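PDB 4B45: tubulin-like protein CetZ2 from Haloferax volcanii, which binds GTP, probably hydrolyses it, and takes part in controlling cell shape as a tubulin-like protein. Local coordinates for residues M1-I6 and A94-V99; S17-F22 and A185-V190; T26-V31 and V190-A195. One frame throughout, in Å; residues are numbered along the deposited sequence.

Contact 1: M1-I6 and A94-V99; sequences MKTVLI and AESIFV
Thr3-Ile6 and Ser96-Val99 run side by side as parallel strands, their axes 4.8 Å apart at the closest and 19° apart in direction. The bonds are shorter and straighter toward Ile6 and Val99, where Phe98 N donates to Val4 O at 3.0 Å and Ile6 N to Phe98 O at 2.9 Å; Val4 N to Ser96 O is weak. At the start of the strands Lys2 O takes Glu95 N at 2.7 Å and a weak bond from Ser96 N. Glu95 returns the grip: its chain, extended beyond CG, brings the anti lone pair of OE1 to Lys2 N, 2.7 Å away. With an alanine at Glu95 the carboxylate is gone, and the Lys2 amide would probably lose its acceptor. These are central strands of the Rossmann-like GTPase domain of the tubulin/FtsZ family, and strand 3-8 leads into the GTP-binding residues Gln10-Lys14. On the face of Thr3, Leu5, Ser96 and Phe98, Thr3 OG1, anti to its own N (chi1 -162°), shares a hydrogen bond with Ser96 OG and lies in the plane of the Phe98 ring, 3.3 Å from CD2 at its edge. Leu5 lies alongside Phe98, CD2 against CB. On the opposite face, beta-branched Val4, Ile6 and Ile97 suit both strand and core: Ile6 CD1 meets Ile97 CG2 at 3.8 Å, and Ile6 and Val99 pack on helix 107-120.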
loop_
_atom_site.group_PDB
_atom_site.type_symbol
_atom_site.label_atom_id
_atom_site.label_comp_id
_atom_site.label_asym_id
_atom_site.label_seq_id
_atom_site.Cartn_x
_atom_site.Cartn_y
_atom_site.Cartn_z
ATOM N N MET A 1 -6.875 -1.962 -11.850
ATOM C CA MET A 1 -7.031 -0.556 -11.497
ATOM C C MET A 1 -5.842 0.284 -11.953
ATOM O O MET A 1 -4.746 0.161 -11.407
ATOM C CB MET A 1 -7.211 -0.393 -9.990
ATOM C CG MET A 1 -7.285 1.070 -9.587
ATOM S SD MET A 1 -7.301 1.334 -7.810
ATOM C CE MET A 1 -9.041 1.248 -7.502
ATOM N N LYS A 2 -6.060 1.143 -12.943
ATOM C CA LYS A 2 -4.980 1.978 -13.445
ATOM C C LYS A 2 -4.759 3.132 -12.479
ATOM O O LYS A 2 -5.712 3.810 -12.075
ATOM C CB LYS A 2 -5.297 2.495 -14.849
ATOM C CG LYS A 2 -5.561 1.403 -15.868
ATOM C CD LYS A 2 -6.053 2.014 -17.170
ATOM C CE LYS A 2 -6.830 1.011 -18.019
ATOM N NZ LYS A 2 -7.368 1.654 -19.253
ATOM N N THR A 3 -3.504 3.356 -12.105
ATOM C CA THR A 3 -3.203 4.322 -11.058
ATOM C C THR A 3 -2.015 5.239 -11.368
ATOM O O THR A 3 -1.218 4.973 -12.281
ATOM C CB THR A 3 -2.979 3.612 -9.720
ATOM O OG1 THR A 3 -3.093 4.562 -8.650
ATOM C CG2 THR A 3 -1.608 2.953 -9.691
ATOM N N VAL A 4 -1.928 6.332 -10.610
ATOM C CA VAL A 4 -0.800 7.263 -10.670
ATOM C C VAL A 4 -0.158 7.341 -9.295
ATOM O O VAL A 4 -0.842 7.562 -8.292
ATOM C CB VAL A 4 -1.241 8.689 -11.074
ATOM C CG1 VAL A 4 -0.092 9.673 -10.861
ATOM C CG2 VAL A 4 -1.701 8.722 -12.506
ATOM N N LEU A 5 1.150 7.132 -9.234
ATOM C CA LEU A 5 1.826 7.085 -7.947
ATOM C C LEU A 5 2.562 8.391 -7.697
ATOM O O LEU A 5 3.270 8.867 -8.567
ATOM C CB LEU A 5 2.819 5.926 -7.913
ATOM C CG LEU A 5 2.243 4.548 -8.219
ATOM C CD1 LEU A 5 3.351 3.471 -8.197
ATOM C CD2 LEU A 5 1.134 4.212 -7.233
ATOM N N ILE A 6 2.399 8.959 -6.503
ATOM C CA ILE A 6 3.200 10.104 -6.097
ATOM C C ILE A 6 3.897 9.842 -4.773
ATOM O O ILE A 6 3.280 9.923 -3.715
ATOM C CB ILE A 6 2.348 11.369 -5.928
ATOM C CG1 ILE A 6 1.511 11.625 -7.183
ATOM C CG2 ILE A 6 3.251 12.564 -5.614
ATOM C CD1 ILE A 6 0.275 12.436 -6.904
ATOM N N ALA A 94 -6.662 7.382 -15.610
ATOM C CA ALA A 94 -6.367 7.079 -14.206
ATOM C C ALA A 94 -7.634 6.733 -13.424
ATOM O O ALA A 94 -8.643 7.435 -13.515
ATOM C CB ALA A 94 -5.617 8.241 -13.545
ATOM N N GLU A 95 -7.588 5.651 -12.659
ATOM C CA GLU A 95 -8.769 5.227 -11.920
ATOM C C GLU A 95 -8.645 5.532 -10.439
ATOM O O GLU A 95 -9.613 5.434 -9.680
ATOM C CB GLU A 95 -9.043 3.749 -12.170
ATOM C CG GLU A 95 -9.557 3.503 -13.576
ATOM C CD GLU A 95 -9.646 2.036 -13.933
ATOM O OE1 GLU A 95 -8.679 1.290 -13.661
ATOM O OE2 GLU A 95 -10.677 1.636 -14.512
ATOM N N SER A 96 -7.440 5.924 -10.042
ATOM C CA SER A 96 -7.154 6.248 -8.661
ATOM C C SER A 96 -5.799 6.941 -8.614
ATOM O O SER A 96 -5.057 6.917 -9.601
ATOM C CB SER A 96 -7.128 4.973 -7.818
ATOM O OG SER A 96 -6.075 4.125 -8.229
ATOM N N ILE A 97 -5.492 7.565 -7.478
ATOM C CA ILE A 97 -4.175 8.144 -7.230
ATOM C C ILE A 97 -3.667 7.709 -5.859
ATOM O O ILE A 97 -4.376 7.828 -4.853
ATOM C CB ILE A 97 -4.193 9.695 -7.285
ATOM C CG1 ILE A 97 -4.585 10.182 -8.678
ATOM C CG2 ILE A 97 -2.810 10.262 -6.920
ATOM C CD1 ILE A 97 -4.726 11.689 -8.768
ATOM N N PHE A 98 -2.456 7.169 -5.819
ATOM C CA PHE A 98 -1.838 6.782 -4.549
ATOM C C PHE A 98 -0.771 7.793 -4.125
ATOM O O PHE A 98 0.185 8.019 -4.861
ATOM C CB PHE A 98 -1.188 5.404 -4.663
ATOM C CG PHE A 98 -2.140 4.247 -4.449
ATOM C CD1 PHE A 98 -2.384 3.766 -3.176
ATOM C CD2 PHE A 98 -2.766 3.636 -5.526
ATOM C CE1 PHE A 98 -3.242 2.692 -2.973
ATOM C CE2 PHE A 98 -3.624 2.568 -5.336
ATOM C CZ PHE A 98 -3.856 2.094 -4.050
ATOM N N VAL A 99 -0.952 8.423 -2.965
ATOM C CA VAL A 99 0.123 9.213 -2.377
ATOM C C VAL A 99 0.918 8.284 -1.456
ATOM O O VAL A 99 0.405 7.834 -0.436
ATOM C CB VAL A 99 -0.390 10.449 -1.587
ATOM C CG1 VAL A 99 0.752 11.082 -0.789
ATOM C CG2 VAL A 99 -1.000 11.485 -2.523
#

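Contact 2: S17-F22 and A185-V190; sequences SALQSF and AIARRV
Close backbone approach comes first: Ala187 faces Leu19 with only 4.4 Å between their CA atoms, and the helical segments, with axes 8.4 Å apart, cross at -51°. At Ala187 a methyl suits so close an approach; its CB rests 3.7 Å from Ala18 O, and the Ala18 methyl and the CB of Phe22 lie a little farther off. Aliphatic contact follows on one flank. Leu19, its CG anti to the backbone N (chi1 -172°), sends both branches to Val190: CD2 reaches CG1 at 3.7 Å, the two side chains crossing at about a right angle, while CD1 also leans on Ala187 O. On the other flank the interaction is CH-pi. The flat Phe22 ring lies against the backbone at Arg188, whose CA stands 3.9 Å from the ring centroid and 11° off its normal. Arg188 CB still touches the ring at CE1, while the rest of the side chain extends away from Phe22. Such a crossing, small residues at its centre, joins helix 9-26, whose first turns carry the GTP-binding residues Gln10-Lys14, to helix 175-196, the long central helix which in tubulin and FtsZ links the nucleotide-binding and C-terminal domains; here its GTP-binding Asn183 lies beside Ala18.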
loop_
_atom_site.group_PDB
_atom_site.type_symbol
_atom_site.label_atom_id
_atom_site.label_comp_id
_atom_site.label_asym_id
_atom_site.label_seq_id
_atom_site.Cartn_x
_atom_site.Cartn_y
_atom_site.Cartn_z
ATOM N N SER A 17 8.877 3.733 -6.454
ATOM C CA SER A 17 9.746 3.157 -7.485
ATOM C C SER A 17 9.616 1.639 -7.580
ATOM O O SER A 17 9.604 1.083 -8.678
ATOM C CB SER A 17 11.214 3.511 -7.229
ATOM O OG SER A 17 11.431 4.907 -7.351
ATOM N N ALA A 18 9.549 0.970 -6.429
ATOM C CA ALA A 18 9.467 -0.489 -6.404
ATOM C C ALA A 18 8.157 -0.966 -7.043
ATOM O O ALA A 18 8.149 -1.894 -7.845
ATOM C CB ALA A 18 9.589 -0.999 -4.986
ATOM N N LEU A 19 7.059 -0.301 -6.701
ATOM C CA LEU A 19 5.749 -0.610 -7.277
ATOM C C LEU A 19 5.744 -0.415 -8.793
ATOM O O LEU A 19 5.269 -1.277 -9.529
ATOM C CB LEU A 19 4.666 0.246 -6.612
ATOM C CG LEU A 19 3.195 -0.042 -6.923
ATOM C CD1 LEU A 19 2.895 -1.529 -6.782
ATOM C CD2 LEU A 19 2.293 0.766 -5.996
ATOM N N GLN A 20 6.286 0.709 -9.267
ATOM C CA GLN A 20 6.337 0.956 -10.703
ATOM C C GLN A 20 7.221 -0.070 -11.390
ATOM O O GLN A 20 6.923 -0.531 -12.493
ATOM C CB GLN A 20 6.874 2.357 -10.994
ATOM C CG GLN A 20 7.056 2.640 -12.475
ATOM C CD GLN A 20 8.074 3.733 -12.728
ATOM O OE1 GLN A 20 7.717 4.878 -13.018
ATOM N NE2 GLN A 20 9.356 3.385 -12.617
ATOM N N SER A 21 8.324 -0.412 -10.732
ATOM C CA SER A 21 9.246 -1.425 -11.239
ATOM C C SER A 21 8.563 -2.806 -11.336
ATOM O O SER A 21 8.763 -3.552 -12.300
ATOM C CB SER A 21 10.483 -1.491 -10.326
ATOM O OG SER A 21 11.489 -2.335 -10.859
ATOM N N PHE A 22 7.761 -3.150 -10.337
ATOM C CA PHE A 22 7.020 -4.408 -10.398
ATOM C C PHE A 22 6.031 -4.399 -11.568
ATOM O O PHE A 22 5.975 -5.341 -12.357
ATOM C CB PHE A 22 6.285 -4.687 -9.088
ATOM C CG PHE A 22 5.423 -5.931 -9.128
ATOM C CD1 PHE A 22 5.984 -7.189 -8.937
ATOM C CD2 PHE A 22 4.056 -5.841 -9.368
ATOM C CE1 PHE A 22 5.198 -8.338 -8.981
ATOM C CE2 PHE A 22 3.260 -6.989 -9.413
ATOM C CZ PHE A 22 3.833 -8.238 -9.213
ATOM N N ALA A 185 8.020 -6.646 -1.168
ATOM C CA ALA A 185 6.868 -7.450 -0.779
ATOM C C ALA A 185 5.626 -6.604 -0.964
ATOM O O ALA A 185 4.586 -7.088 -1.411
ATOM C CB ALA A 185 6.987 -7.913 0.659
ATOM N N ILE A 186 5.733 -5.327 -0.629
ATOM C CA ILE A 186 4.572 -4.459 -0.749
ATOM C C ILE A 186 4.242 -4.274 -2.211
ATOM O O ILE A 186 3.074 -4.342 -2.609
ATOM C CB ILE A 186 4.773 -3.119 -0.043
ATOM C CG1 ILE A 186 4.708 -3.344 1.464
ATOM C CG2 ILE A 186 3.672 -2.145 -0.429
ATOM C CD1 ILE A 186 3.412 -4.014 1.899
ATOM N N ALA A 187 5.280 -4.090 -3.016
ATOM C CA ALA A 187 5.096 -3.919 -4.446
ATOM C C ALA A 187 4.349 -5.090 -5.089
ATOM O O ALA A 187 3.436 -4.877 -5.884
ATOM C CB ALA A 187 6.410 -3.703 -5.118
ATOM N N ARG A 188 4.742 -6.317 -4.751
ATOM C CA ARG A 188 4.088 -7.510 -5.293
ATOM C C ARG A 188 2.614 -7.578 -4.901
ATOM O O ARG A 188 1.753 -7.795 -5.748
ATOM C CB ARG A 188 4.794 -8.784 -4.827
ATOM C CG ARG A 188 3.970 -10.040 -5.045
ATOM C CD ARG A 188 4.272 -11.095 -3.981
ATOM N NE ARG A 188 5.342 -12.002 -4.384
ATOM C CZ ARG A 188 5.988 -12.819 -3.556
ATOM N NH1 ARG A 188 5.686 -12.844 -2.263
ATOM N NH2 ARG A 188 6.948 -13.605 -4.019
ATOM N N ARG A 189 2.339 -7.386 -3.612
ATOM C CA ARG A 189 0.974 -7.319 -3.090
ATOM C C ARG A 189 0.096 -6.267 -3.755
ATOM O O ARG A 189 -1.015 -6.561 -4.196
ATOM C CB ARG A 189 0.993 -7.026 -1.590
ATOM C CG ARG A 189 1.238 -8.231 -0.738
ATOM C CD ARG A 189 1.816 -7.815 0.585
ATOM N NE ARG A 189 2.057 -8.938 1.490
ATOM C CZ ARG A 189 2.990 -9.869 1.297
ATOM N NH1 ARG A 189 3.766 -9.839 0.213
ATOM N NH2 ARG A 189 3.138 -10.841 2.185
ATOM N N VAL A 190 0.573 -5.028 -3.768
ATOM C CA VAL A 190 -0.198 -3.920 -4.325
ATOM C C VAL A 190 -0.304 -4.050 -5.836
ATOM O O VAL A 190 -1.388 -3.898 -6.403
ATOM C CB VAL A 190 0.403 -2.563 -3.924
ATOM C CG1 VAL A 190 -0.333 -1.411 -4.618
ATOM C CG2 VAL A 190 0.351 -2.399 -2.407
#

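Contact 3: T26-V31 and V190-A195; sequences TGFGAV and VGLLLA
Phe28 lays one ring face on the methyl of Ala195, and this is the tight part of the contact: Ala195 CB is 3.5 Å from the ring centroid, 19° off the normal and displaced toward the rim, with CG and CD2 the nearest ring atoms at 3.3 Å. A small side chain such as alanine suits so close an approach of the ring to the helix. Phe28 CG stands anti to its carbonyl carbon (chi1 -71°), which swings the ring toward the helix, where CE2 also meets Leu192 CD2 at 4.1 Å. Next along the loop, Ala30 CB packs on Leu194 CB at 3.7 Å; here the methyl is the loop's. Beyond this the fit slackens: Val31 CG2 comes no nearer than 4.5 Å to Leu194 CD1. The solvent side belongs to Gly27 and Gly29, both exposed and with positive phi, which glycine adopts readily. Asp23 fastens the turn by accepting from the amides of Ala30 and Val31. The loop thus carries the chain from helix 9-26 into strand 31-38 over the end of helix 175-196, with Phe28 against Phe22, Leu194 against Thr3 of strand 3-8, and Phe303 of strand 298-304 touching Leu192 and Ala195.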
loop_
_atom_site.group_PDB
_atom_site.type_symbol
_atom_site.label_atom_id
_atom_site.label_comp_id
_atom_site.label_asym_id
_atom_site.label_seq_id
_atom_site.Cartn_x
_atom_site.Cartn_y
_atom_site.Cartn_z
ATOM N N THR A 26 6.532 -7.026 -14.934
ATOM C CA THR A 26 5.458 -7.981 -15.208
ATOM C C THR A 26 4.676 -7.611 -16.462
ATOM O O THR A 26 3.977 -8.435 -17.032
ATOM C CB THR A 26 4.464 -8.048 -14.040
ATOM O OG1 THR A 26 3.891 -6.752 -13.836
ATOM C CG2 THR A 26 5.168 -8.473 -12.761
ATOM N N GLY A 27 4.773 -6.362 -16.882
ATOM C CA GLY A 27 4.012 -5.923 -18.038
ATOM C C GLY A 27 2.529 -5.693 -17.779
ATOM O O GLY A 27 1.754 -5.583 -18.718
ATOM N N PHE A 28 2.118 -5.605 -16.519
ATOM C CA PHE A 28 0.697 -5.376 -16.223
ATOM C C PHE A 28 0.186 -4.005 -16.702
ATOM O O PHE A 28 -0.963 -3.879 -17.127
ATOM C CB PHE A 28 0.418 -5.542 -14.727
ATOM C CG PHE A 28 0.488 -6.964 -14.252
ATOM C CD1 PHE A 28 -0.102 -7.982 -14.980
ATOM C CD2 PHE A 28 1.135 -7.279 -13.068
ATOM C CE1 PHE A 28 -0.039 -9.286 -14.540
ATOM C CE2 PHE A 28 1.199 -8.584 -12.623
ATOM C CZ PHE A 28 0.612 -9.588 -13.359
ATOM N N GLY A 29 1.028 -2.979 -16.610
ATOM C CA GLY A 29 0.669 -1.652 -17.107
ATOM C C GLY A 29 -0.352 -0.890 -16.273
ATOM O O GLY A 29 -1.015 0.011 -16.763
ATOM N N ALA A 30 -0.469 -1.238 -15.001
ATOM C CA ALA A 30 -1.481 -0.652 -14.133
ATOM C C ALA A 30 -1.025 0.705 -13.645
ATOM O O ALA A 30 -1.838 1.572 -13.346
ATOM C CB ALA A 30 -1.756 -1.580 -12.932
ATOM N N VAL A 31 0.288 0.877 -13.548
ATOM C CA VAL A 31 0.868 2.134 -13.099
ATOM C C VAL A 31 1.065 3.009 -14.318
ATOM O O VAL A 31 1.895 2.705 -15.173
ATOM C CB VAL A 31 2.207 1.894 -12.390
ATOM C CG1 VAL A 31 2.889 3.203 -12.083
ATOM C CG2 VAL A 31 1.988 1.086 -11.114
ATOM N N VAL A 190 0.573 -5.028 -3.768
ATOM C CA VAL A 190 -0.198 -3.920 -4.325
ATOM C C VAL A 190 -0.304 -4.050 -5.836
ATOM O O VAL A 190 -1.388 -3.898 -6.403
ATOM C CB VAL A 190 0.403 -2.563 -3.924
ATOM C CG1 VAL A 190 -0.333 -1.411 -4.618
ATOM C CG2 VAL A 190 0.351 -2.399 -2.407
ATOM N N GLY A 191 0.819 -4.364 -6.478
ATOM C CA GLY A 191 0.854 -4.559 -7.917
ATOM C C GLY A 191 -0.160 -5.584 -8.408
ATOM O O GLY A 191 -0.835 -5.356 -9.415
ATOM N N LEU A 192 -0.270 -6.713 -7.700
ATOM C CA LEU A 192 -1.200 -7.764 -8.081
ATOM C C LEU A 192 -2.621 -7.266 -7.899
ATOM O O LEU A 192 -3.497 -7.566 -8.701
ATOM C CB LEU A 192 -0.983 -9.032 -7.235
ATOM C CG LEU A 192 0.250 -9.860 -7.581
ATOM C CD1 LEU A 192 0.416 -11.026 -6.602
ATOM C CD2 LEU A 192 0.220 -10.350 -9.022
ATOM N N LEU A 193 -2.848 -6.509 -6.830
ATOM C CA LEU A 193 -4.165 -5.933 -6.594
ATOM C C LEU A 193 -4.550 -4.993 -7.732
ATOM O O LEU A 193 -5.681 -5.019 -8.223
ATOM C CB LEU A 193 -4.181 -5.187 -5.270
ATOM C CG LEU A 193 -5.463 -4.417 -4.972
ATOM C CD1 LEU A 193 -6.527 -5.389 -4.549
ATOM C CD2 LEU A 193 -5.236 -3.352 -3.899
ATOM N N LEU A 194 -3.595 -4.170 -8.157
ATOM C CA LEU A 194 -3.807 -3.257 -9.263
ATOM C C LEU A 194 -3.955 -3.999 -10.579
ATOM O O LEU A 194 -4.734 -3.593 -11.443
ATOM C CB LEU A 194 -2.642 -2.258 -9.357
ATOM C CG LEU A 194 -2.402 -1.344 -8.150
ATOM C CD1 LEU A 194 -1.114 -0.532 -8.333
ATOM C CD2 LEU A 194 -3.592 -0.419 -7.921
ATOM N N ALA A 195 -3.212 -5.091 -10.738
ATOM C CA ALA A 195 -3.222 -5.827 -12.000
ATOM C C ALA A 195 -4.501 -6.640 -12.238
ATOM O O ALA A 195 -4.907 -6.850 -13.391
ATOM C CB ALA A 195 -2.014 -6.739 -12.085
#

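In the fold
Contact 1 is buried within the sheet of the GTPase domain and is held largely by backbone hydrogen bonds, whereas contacts 2 and 3 rest on apolar and CH-pi packing of helix 175-196; their segments of that helix overlap at Val190. Contact 2 is partly buried and lies nearer the nucleotide; contact 3 is buried along the helix but has exposed glycines on its loop. Both lay an aromatic ring on helix 175-196: Phe22 of helix 9-26 over backbone, Phe28 of the following loop over a methyl, and the two rings touch. Leu5 packs on Leu19, and Thr3 N probably bonds to Ala30 O, tying the sheet of contact 1 to both others.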